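Local coordinates for H subunit of photosynthetic reaction center complex (PDB 6Z5S), which forms the H subunit of the bacterial photosynthetic reaction centre, with one membrane helix and a globular domain that probably covers the cytoplasmic side of its quinone-binding core, at residues 129-134 and 223-228; 115-120 and 229-234. One frame throughout, in Å; residues are numbered along the deposited sequence.

Contact 1: residues 129-134 and 223-228; sequences IVPLRA and KGDQVS
Ile129 and Val227 form the closely packed end of this contact, with Ile129 CG2 3.8 Å from Val227 CG1. Ile129 CG2 gets there because it stands anti to the backbone N, while the longer CG1 branch sits beside that N. One residue further on, the touching turns from methyl against methyl to side chain against main chain. Val130 CG1 rests 3.8 Å from the carbonyl oxygen Asp225 O, and the Pro131 ring lies across the same residue, with CD near the carbonyl and Pro131 CG 3.8 Å from Asp225 OD1. These three strand residues are all buried.

The other end is polar and looser, with Gly224 and Asp225 exposed. Arg133 grips Asp225 side-on, both nitrogens going to a single carboxylate oxygen: Arg133 NE and NH1 each lie 3.0 Å from Asp225 OD1 in a salt bridge. OD1 is near the guanidinium plane, but the carboxylate itself is turned 56° from that plane. Arg133 NH1 also makes a weak bond of 3.3 Å to Gly224 O, at a bent 123°. Arg133 is extended from CG to NE, and its guanidinium lies with one face over Pro131 CB, so the proline touches both halves of the ion pair.

Arg133 has a second acid in Glu179 on strand 174-182, through NH2. Strand 129-131 is the outermost strand, within this chain, of the antiparallel sheet and hydrogen-bonds to strand 161-169; the loop 223-228 lies along it, with Val227 touching both Leu190 of strand 188-192 and Glu232 of helix 229-245.

Contact 2: residues 115-120 and 229-234; sequences RADVPE and KLEEDK
Lys229 and Leu230, at the start of helix 229-245, offer their backbone N-H groups to carbonyls of the loop 115-120. Lys229 N donates to Val118 O at 3.1 Å in a nearly straight bond (170°), coming from above the carbonyl plane. Leu230 N makes only a weak bond, 3.4 Å, to Ala116 O. That same oxygen takes a weak bond from Val118 N, across the inverse gamma turn centred on Asp117.

Apolar contact comes mostly from the carbon parts of charged chains. Extended through CD (chi2 171°), Lys229 lays that carbon over one face of the Arg115 guanidinium, 3.9 Å above the plane and toward the rim. Lys229 CG meets Glu120 CG at 3.8 Å. Leu230, with CG anti to the backbone N (chi1 -174°), forks over the loop: Leu230 CD1 reaches Arg115 N at 3.6 Å, and CD2 lies 3.8 Å from Asp117 OD1.

The charges mostly find their mates elsewhere. Arg115 NE is 4.1 Å from Asp233 OD2, too long for a salt bridge; it pairs instead with an acidic side chain of another protein's chain, as does Lys229 NZ. With an alanine here in place of Arg115, that acid would probably be left without its mate and the Lys229 methylenes without the flat group beneath them. Glu120 OE2 and Glu232 OE1 are 4.0 Å apart, with no bond between them; each residue is instead paired with a basic side chain of another protein's chain. Asp117 and Glu231 also come close, Asp117 OD2 bonding to the Ser228 hydroxyl and Glu231 OE1 to the Ser228 backbone N.

So backbone bonds and aliphatic packing join loop and helix, while Arg115, Lys229, Glu120 and Glu232 turn their charges to another protein of the complex, consistent with a mixed-charge docking surface.

In the fold
From the N-terminal membrane helix 9-31 the chain runs through a long, mostly irregular region to 115-120, where contact 2 opens, and then to strand 129-131, where contact 1 opens. It builds the antiparallel sheet and returns at 223-228, closing contact 1, before helix 229-245 closes contact 2. Contact 1 is thus nested inside the loop of contact 2, their centres about 13 Å apart. The two meet at Ser228, the helix N-cap, whose CB also packs 3.3 Å from Val118 N. Together the contacts tie the loop ahead of the sheet, strand 129-131 and the C-terminal helix into one unit.

Contact 1: residues 129-134 and 223-228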
ATOM      1  N   ILE D 129      18.153  -8.502 -27.211  1.00 61.42           N
ATOM      2  CA  ILE D 129      17.648  -9.861 -27.357  1.00 61.42           C
ATOM      3  C   ILE D 129      18.487 -10.526 -28.439  1.00 61.42           C
ATOM      4  O   ILE D 129      18.347 -10.227 -29.623  1.00 61.42           O
ATOM      5  CB  ILE D 129      16.160  -9.882 -27.696  1.00 61.42           C
ATOM      6  CG1 ILE D 129      15.371  -9.115 -26.640  1.00 61.42           C
ATOM      7  CG2 ILE D 129      15.668 -11.308 -27.788  1.00 61.42           C
ATOM      8  CD1 ILE D 129      13.888  -9.308 -26.739  1.00 61.42           C
ATOM      9  N   VAL D 130      19.370 -11.431 -28.026  1.00 63.78           N
ATOM     10  CA  VAL D 130      20.307 -12.062 -28.957  1.00 63.78           C
ATOM     11  C   VAL D 130      20.425 -13.534 -28.630  1.00 63.78           C
ATOM     12  O   VAL D 130      20.181 -13.964 -27.496  1.00 63.78           O
ATOM     13  CB  VAL D 130      21.701 -11.408 -28.896  1.00 63.78           C
ATOM     14  CG1 VAL D 130      21.641  -9.986 -29.395  1.00 63.78           C
ATOM     15  CG2 VAL D 130      22.228 -11.444 -27.484  1.00 63.78           C
ATOM     16  N   PRO D 131      20.801 -14.343 -29.618  1.00 67.63           N
ATOM     17  CA  PRO D 131      21.090 -15.749 -29.331  1.00 67.63           C
ATOM     18  C   PRO D 131      22.325 -15.863 -28.458  1.00 67.63           C
ATOM     19  O   PRO D 131      23.218 -15.018 -28.503  1.00 67.63           O
ATOM     20  CB  PRO D 131      21.328 -16.358 -30.716  1.00 67.63           C
ATOM     21  CG  PRO D 131      20.808 -15.363 -31.681  1.00 67.63           C
ATOM     22  CD  PRO D 131      20.980 -14.036 -31.044  1.00 67.63           C
ATOM     23  N   LEU D 132      22.370 -16.923 -27.648  1.00 71.06           N
ATOM     24  CA  LEU D 132      23.508 -17.102 -26.755  1.00 71.06           C
ATOM     25  C   LEU D 132      24.812 -17.245 -27.523  1.00 71.06           C
ATOM     26  O   LEU D 132      25.877 -16.894 -27.006  1.00 71.06           O
ATOM     27  CB  LEU D 132      23.297 -18.310 -25.850  1.00 71.06           C
ATOM     28  CG  LEU D 132      22.629 -18.007 -24.517  1.00 71.06           C
ATOM     29  CD1 LEU D 132      22.503 -19.271 -23.700  1.00 71.06           C
ATOM     30  CD2 LEU D 132      23.425 -16.965 -23.769  1.00 71.06           C
ATOM     31  N   ARG D 133      24.751 -17.743 -28.757  1.00 71.70           N
ATOM     32  CA  ARG D 133      25.934 -17.773 -29.606  1.00 71.70           C
ATOM     33  C   ARG D 133      26.454 -16.378 -29.923  1.00 71.70           C
ATOM     34  O   ARG D 133      27.598 -16.243 -30.367  1.00 71.70           O
ATOM     35  CB  ARG D 133      25.624 -18.508 -30.903  1.00 71.70           C
ATOM     36  CG  ARG D 133      24.585 -17.809 -31.744  1.00 71.70           C
ATOM     37  CD  ARG D 133      24.398 -18.481 -33.080  1.00 71.70           C
ATOM     38  NE  ARG D 133      23.296 -17.880 -33.819  1.00 71.70           N
ATOM     39  CZ  ARG D 133      22.059 -18.361 -33.833  1.00 71.70           C
ATOM     40  NH1 ARG D 133      21.117 -17.746 -34.530  1.00 71.70           N
ATOM     41  NH2 ARG D 133      21.766 -19.459 -33.152  1.00 71.70           N
ATOM     42  N   ALA D 134      25.647 -15.341 -29.710  1.00 75.32           N
ATOM     43  CA  ALA D 134      26.043 -13.975 -30.010  1.00 75.32           C
ATOM     44  C   ALA D 134      26.299 -13.130 -28.774  1.00 75.32           C
ATOM     45  O   ALA D 134      26.707 -11.973 -28.913  1.00 75.32           O
ATOM     46  CB  ALA D 134      24.974 -13.290 -30.871  1.00 75.32           C
ATOM     47  N   LYS D 223      16.607 -10.890 -39.838  1.00 66.99           N
ATOM     48  CA  LYS D 223      18.001 -11.175 -39.539  1.00 66.99           C
ATOM     49  C   LYS D 223      18.088 -12.548 -38.883  1.00 66.99           C
ATOM     50  O   LYS D 223      17.090 -13.256 -38.730  1.00 66.99           O
ATOM     51  CB  LYS D 223      18.597 -10.087 -38.654  1.00 66.99           C
ATOM     52  CG  LYS D 223      18.361  -8.688 -39.158  1.00 66.99           C
ATOM     53  CD  LYS D 223      18.890  -8.519 -40.555  1.00 66.99           C
ATOM     54  CE  LYS D 223      19.060  -7.053 -40.881  1.00 66.99           C
ATOM     55  NZ  LYS D 223      19.943  -6.384 -39.889  1.00 66.99           N
ATOM     56  N   GLY D 224      19.289 -12.940 -38.477  1.00 68.10           N
ATOM     57  CA  GLY D 224      19.475 -14.245 -37.883  1.00 68.10           C
ATOM     58  C   GLY D 224      19.889 -14.181 -36.430  1.00 68.10           C
ATOM     59  O   GLY D 224      19.589 -15.090 -35.654  1.00 68.10           O
ATOM     60  N   ASP D 225      20.580 -13.108 -36.047  1.00 67.04           N
ATOM     61  CA  ASP D 225      21.084 -12.967 -34.689  1.00 67.04           C
ATOM     62  C   ASP D 225      20.487 -11.763 -33.976  1.00 67.04           C
ATOM     63  O   ASP D 225      21.009 -11.338 -32.943  1.00 67.04           O
ATOM     64  CB  ASP D 225      22.607 -12.875 -34.693  1.00 67.04           C
ATOM     65  CG  ASP D 225      23.260 -14.155 -35.157  1.00 67.04           C
ATOM     66  OD1 ASP D 225      22.643 -15.229 -35.001  1.00 67.04           O
ATOM     67  OD2 ASP D 225      24.393 -14.088 -35.674  1.00 67.04           O
ATOM     68  N   GLN D 226      19.408 -11.201 -34.504  1.00 61.37           N
ATOM     69  CA  GLN D 226      18.722 -10.115 -33.830  1.00 61.37           C
ATOM     70  C   GLN D 226      17.271 -10.113 -34.272  1.00 61.37           C
ATOM     71  O   GLN D 226      16.947 -10.502 -35.395  1.00 61.37           O
ATOM     72  CB  GLN D 226      19.386  -8.766 -34.115  1.00 61.37           C
ATOM     73  CG  GLN D 226      19.032  -8.171 -35.453  1.00 61.37           C
ATOM     74  CD  GLN D 226      19.865  -6.957 -35.775  1.00 61.37           C
ATOM     75  OE1 GLN D 226      21.021  -6.863 -35.372  1.00 61.37           O
ATOM     76  NE2 GLN D 226      19.284  -6.018 -36.505  1.00 61.37           N
ATOM     77  N   VAL D 227      16.400  -9.684 -33.372  1.00 57.93           N
ATOM     78  CA  VAL D 227      14.966  -9.666 -33.609  1.00 57.93           C
ATOM     79  C   VAL D 227      14.447  -8.265 -33.327  1.00 57.93           C
ATOM     80  O   VAL D 227      14.833  -7.638 -32.336  1.00 57.93           O
ATOM     81  CB  VAL D 227      14.243 -10.727 -32.750  1.00 57.93           C
ATOM     82  CG1 VAL D 227      14.486 -10.487 -31.274  1.00 57.93           C
ATOM     83  CG2 VAL D 227      12.760 -10.740 -33.049  1.00 57.93           C
ATOM     84  N   SER D 228      13.600  -7.763 -34.214  1.00 55.22           N
ATOM     85  CA  SER D 228      13.047  -6.429 -34.078  1.00 55.22           C
ATOM     86  C   SER D 228      11.797  -6.453 -33.206  1.00 55.22           C
ATOM     87  O   SER D 228      11.201  -7.499 -32.955  1.00 55.22           O
ATOM     88  CB  SER D 228      12.722  -5.846 -35.449  1.00 55.22           C
ATOM     89  OG  SER D 228      11.528  -6.400 -35.956  1.00 55.22           O
TER

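Contact 2: residues 115-120 and 229-234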
ATOM      1  N   ARG D 115       4.771  -2.008 -34.413  1.00 47.38           N
ATOM      2  CA  ARG D 115       5.949  -1.470 -33.760  1.00 47.38           C
ATOM      3  C   ARG D 115       7.036  -1.175 -34.786  1.00 47.38           C
ATOM      4  O   ARG D 115       6.961  -1.570 -35.951  1.00 47.38           O
ATOM      5  CB  ARG D 115       6.475  -2.445 -32.713  1.00 47.38           C
ATOM      6  CG  ARG D 115       5.484  -2.805 -31.637  1.00 47.38           C
ATOM      7  CD  ARG D 115       6.168  -3.544 -30.512  1.00 47.38           C
ATOM      8  NE  ARG D 115       6.678  -2.647 -29.494  1.00 47.38           N
ATOM      9  CZ  ARG D 115       7.347  -3.044 -28.423  1.00 47.38           C
ATOM     10  NH1 ARG D 115       7.591  -4.329 -28.227  1.00 47.38           N
ATOM     11  NH2 ARG D 115       7.772  -2.151 -27.550  1.00 47.38           N
ATOM     12  N   ALA D 116       8.062  -0.462 -34.337  1.00 53.18           N
ATOM     13  CA  ALA D 116       9.191  -0.163 -35.202  1.00 53.18           C
ATOM     14  C   ALA D 116       9.915  -1.447 -35.577  1.00 53.18           C
ATOM     15  O   ALA D 116      10.154  -2.314 -34.733  1.00 53.18           O
ATOM     16  CB  ALA D 116      10.149   0.801 -34.510  1.00 53.18           C
ATOM     17  N   ASP D 117      10.259  -1.575 -36.854  1.00 57.44           N
ATOM     18  CA  ASP D 117      10.944  -2.772 -37.334  1.00 57.44           C
ATOM     19  C   ASP D 117      12.446  -2.605 -37.123  1.00 57.44           C
ATOM     20  O   ASP D 117      13.245  -2.515 -38.055  1.00 57.44           O
ATOM     21  CB  ASP D 117      10.598  -3.044 -38.790  1.00 57.44           C
ATOM     22  CG  ASP D 117      10.753  -4.502 -39.156  1.00 57.44           C
ATOM     23  OD1 ASP D 117      10.275  -4.907 -40.234  1.00 57.44           O
ATOM     24  OD2 ASP D 117      11.356  -5.249 -38.358  1.00 57.44           O
ATOM     25  N   VAL D 118      12.817  -2.568 -35.849  1.00 56.56           N
ATOM     26  CA  VAL D 118      14.202  -2.389 -35.432  1.00 56.56           C
ATOM     27  C   VAL D 118      14.322  -2.964 -34.026  1.00 56.56           C
ATOM     28  O   VAL D 118      13.370  -2.870 -33.240  1.00 56.56           O
ATOM     29  CB  VAL D 118      14.612  -0.909 -35.492  1.00 56.56           C
ATOM     30  CG1 VAL D 118      13.919  -0.105 -34.406  1.00 56.56           C
ATOM     31  CG2 VAL D 118      16.113  -0.761 -35.399  1.00 56.56           C
ATOM     32  N   PRO D 119      15.436  -3.598 -33.677  1.00 59.78           N
ATOM     33  CA  PRO D 119      15.564  -4.170 -32.335  1.00 59.78           C
ATOM     34  C   PRO D 119      15.759  -3.098 -31.276  1.00 59.78           C
ATOM     35  O   PRO D 119      16.056  -1.941 -31.568  1.00 59.78           O
ATOM     36  CB  PRO D 119      16.803  -5.062 -32.450  1.00 59.78           C
ATOM     37  CG  PRO D 119      17.549  -4.517 -33.601  1.00 59.78           C
ATOM     38  CD  PRO D 119      16.517  -4.049 -34.562  1.00 59.78           C
ATOM     39  N   GLU D 120      15.576  -3.507 -30.025  1.00 61.50           N
ATOM     40  CA  GLU D 120      15.882  -2.645 -28.892  1.00 61.50           C
ATOM     41  C   GLU D 120      17.386  -2.617 -28.674  1.00 61.50           C
ATOM     42  O   GLU D 120      18.028  -3.667 -28.611  1.00 61.50           O
ATOM     43  CB  GLU D 120      15.186  -3.140 -27.630  1.00 61.50           C
ATOM     44  CG  GLU D 120      13.710  -3.380 -27.776  1.00 61.50           C
ATOM     45  CD  GLU D 120      13.040  -3.630 -26.441  1.00 61.50           C
ATOM     46  OE1 GLU D 120      13.518  -3.079 -25.427  1.00 61.50           O
ATOM     47  OE2 GLU D 120      12.038  -4.373 -26.403  1.00 61.50           O
ATOM     48  N   LYS D 229      11.399  -5.269 -32.740  1.00 52.86           N
ATOM     49  CA  LYS D 229      10.187  -5.162 -31.936  1.00 52.86           C
ATOM     50  C   LYS D 229       8.968  -5.637 -32.711  1.00 52.86           C
ATOM     51  O   LYS D 229       8.062  -6.263 -32.144  1.00 52.86           O
ATOM     52  CB  LYS D 229      10.000  -3.720 -31.474  1.00 52.86           C
ATOM     53  CG  LYS D 229      10.873  -3.334 -30.300  1.00 52.86           C
ATOM     54  CD  LYS D 229      10.804  -1.851 -30.022  1.00 52.86           C
ATOM     55  CE  LYS D 229      11.781  -1.084 -30.883  1.00 52.86           C
ATOM     56  NZ  LYS D 229      11.717   0.370 -30.602  1.00 52.86           N
ATOM     57  N   LEU D 230       8.931  -5.353 -34.012  1.00 50.90           N
ATOM     58  CA  LEU D 230       7.802  -5.773 -34.831  1.00 50.90           C
ATOM     59  C   LEU D 230       7.711  -7.289 -34.890  1.00 50.90           C
ATOM     60  O   LEU D 230       6.629  -7.866 -34.737  1.00 50.90           O
ATOM     61  CB  LEU D 230       7.931  -5.186 -36.231  1.00 50.90           C
ATOM     62  CG  LEU D 230       6.732  -5.427 -37.137  1.00 50.90           C
ATOM     63  CD1 LEU D 230       5.474  -4.920 -36.477  1.00 50.90           C
ATOM     64  CD2 LEU D 230       6.945  -4.749 -38.465  1.00 50.90           C
ATOM     65  N   GLU D 231       8.843  -7.954 -35.104  1.00 55.92           N
ATOM     66  CA  GLU D 231       8.839  -9.409 -35.115  1.00 55.92           C
ATOM     67  C   GLU D 231       8.510  -9.971 -33.743  1.00 55.92           C
ATOM     68  O   GLU D 231       7.883 -11.026 -33.646  1.00 55.92           O
ATOM     69  CB  GLU D 231      10.186  -9.929 -35.598  1.00 55.92           C
ATOM     70  CG  GLU D 231      10.552  -9.463 -36.986  1.00 55.92           C
ATOM     71  CD  GLU D 231      12.035  -9.212 -37.146  1.00 55.92           C
ATOM     72  OE1 GLU D 231      12.742  -9.143 -36.122  1.00 55.92           O
ATOM     73  OE2 GLU D 231      12.496  -9.078 -38.297  1.00 55.92           O
ATOM     74  N   GLU D 232       8.924  -9.285 -32.679  1.00 56.45           N
ATOM     75  CA  GLU D 232       8.562  -9.713 -31.334  1.00 56.45           C
ATOM     76  C   GLU D 232       7.050  -9.731 -31.153  1.00 56.45           C
ATOM     77  O   GLU D 232       6.480 -10.736 -30.704  1.00 56.45           O
ATOM     78  CB  GLU D 232       9.216  -8.802 -30.301  1.00 56.45           C
ATOM     79  CG  GLU D 232      10.661  -9.126 -30.010  1.00 56.45           C
ATOM     80  CD  GLU D 232      11.206  -8.316 -28.855  1.00 56.45           C
ATOM     81  OE1 GLU D 232      11.944  -7.342 -29.104  1.00 56.45           O
ATOM     82  OE2 GLU D 232      10.889  -8.650 -27.696  1.00 56.45           O
ATOM     83  N   ASP D 233       6.380  -8.622 -31.481  1.00 50.73           N
ATOM     84  CA  ASP D 233       4.926  -8.641 -31.392  1.00 50.73           C
ATOM     85  C   ASP D 233       4.323  -9.682 -32.315  1.00 50.73           C
ATOM     86  O   ASP D 233       3.362 -10.352 -31.942  1.00 50.73           O
ATOM     87  CB  ASP D 233       4.303  -7.277 -31.674  1.00 50.73           C
ATOM     88  CG  ASP D 233       4.179  -6.430 -30.434  1.00 50.73           C
ATOM     89  OD1 ASP D 233       4.356  -6.965 -29.322  1.00 50.73           O
ATOM     90  OD2 ASP D 233       3.772  -5.264 -30.556  1.00 50.73           O
ATOM     91  N   LYS D 234       4.867  -9.843 -33.520  1.00 49.94           N
ATOM     92  CA  LYS D 234       4.272 -10.804 -34.443  1.00 49.94           C
ATOM     93  C   LYS D 234       4.368 -12.225 -33.906  1.00 49.94           C
ATOM     94  O   LYS D 234       3.414 -12.999 -34.016  1.00 49.94           O
ATOM     95  CB  LYS D 234       4.928 -10.697 -35.812  1.00 49.94           C
ATOM     96  CG  LYS D 234       4.300  -9.637 -36.668  1.00 49.94           C
ATOM     97  CD  LYS D 234       4.957  -9.549 -38.013  1.00 49.94           C
ATOM     98  CE  LYS D 234       4.448  -8.354 -38.782  1.00 49.94           C
ATOM     99  NZ  LYS D 234       5.217  -8.156 -40.036  1.00 49.94           N
TER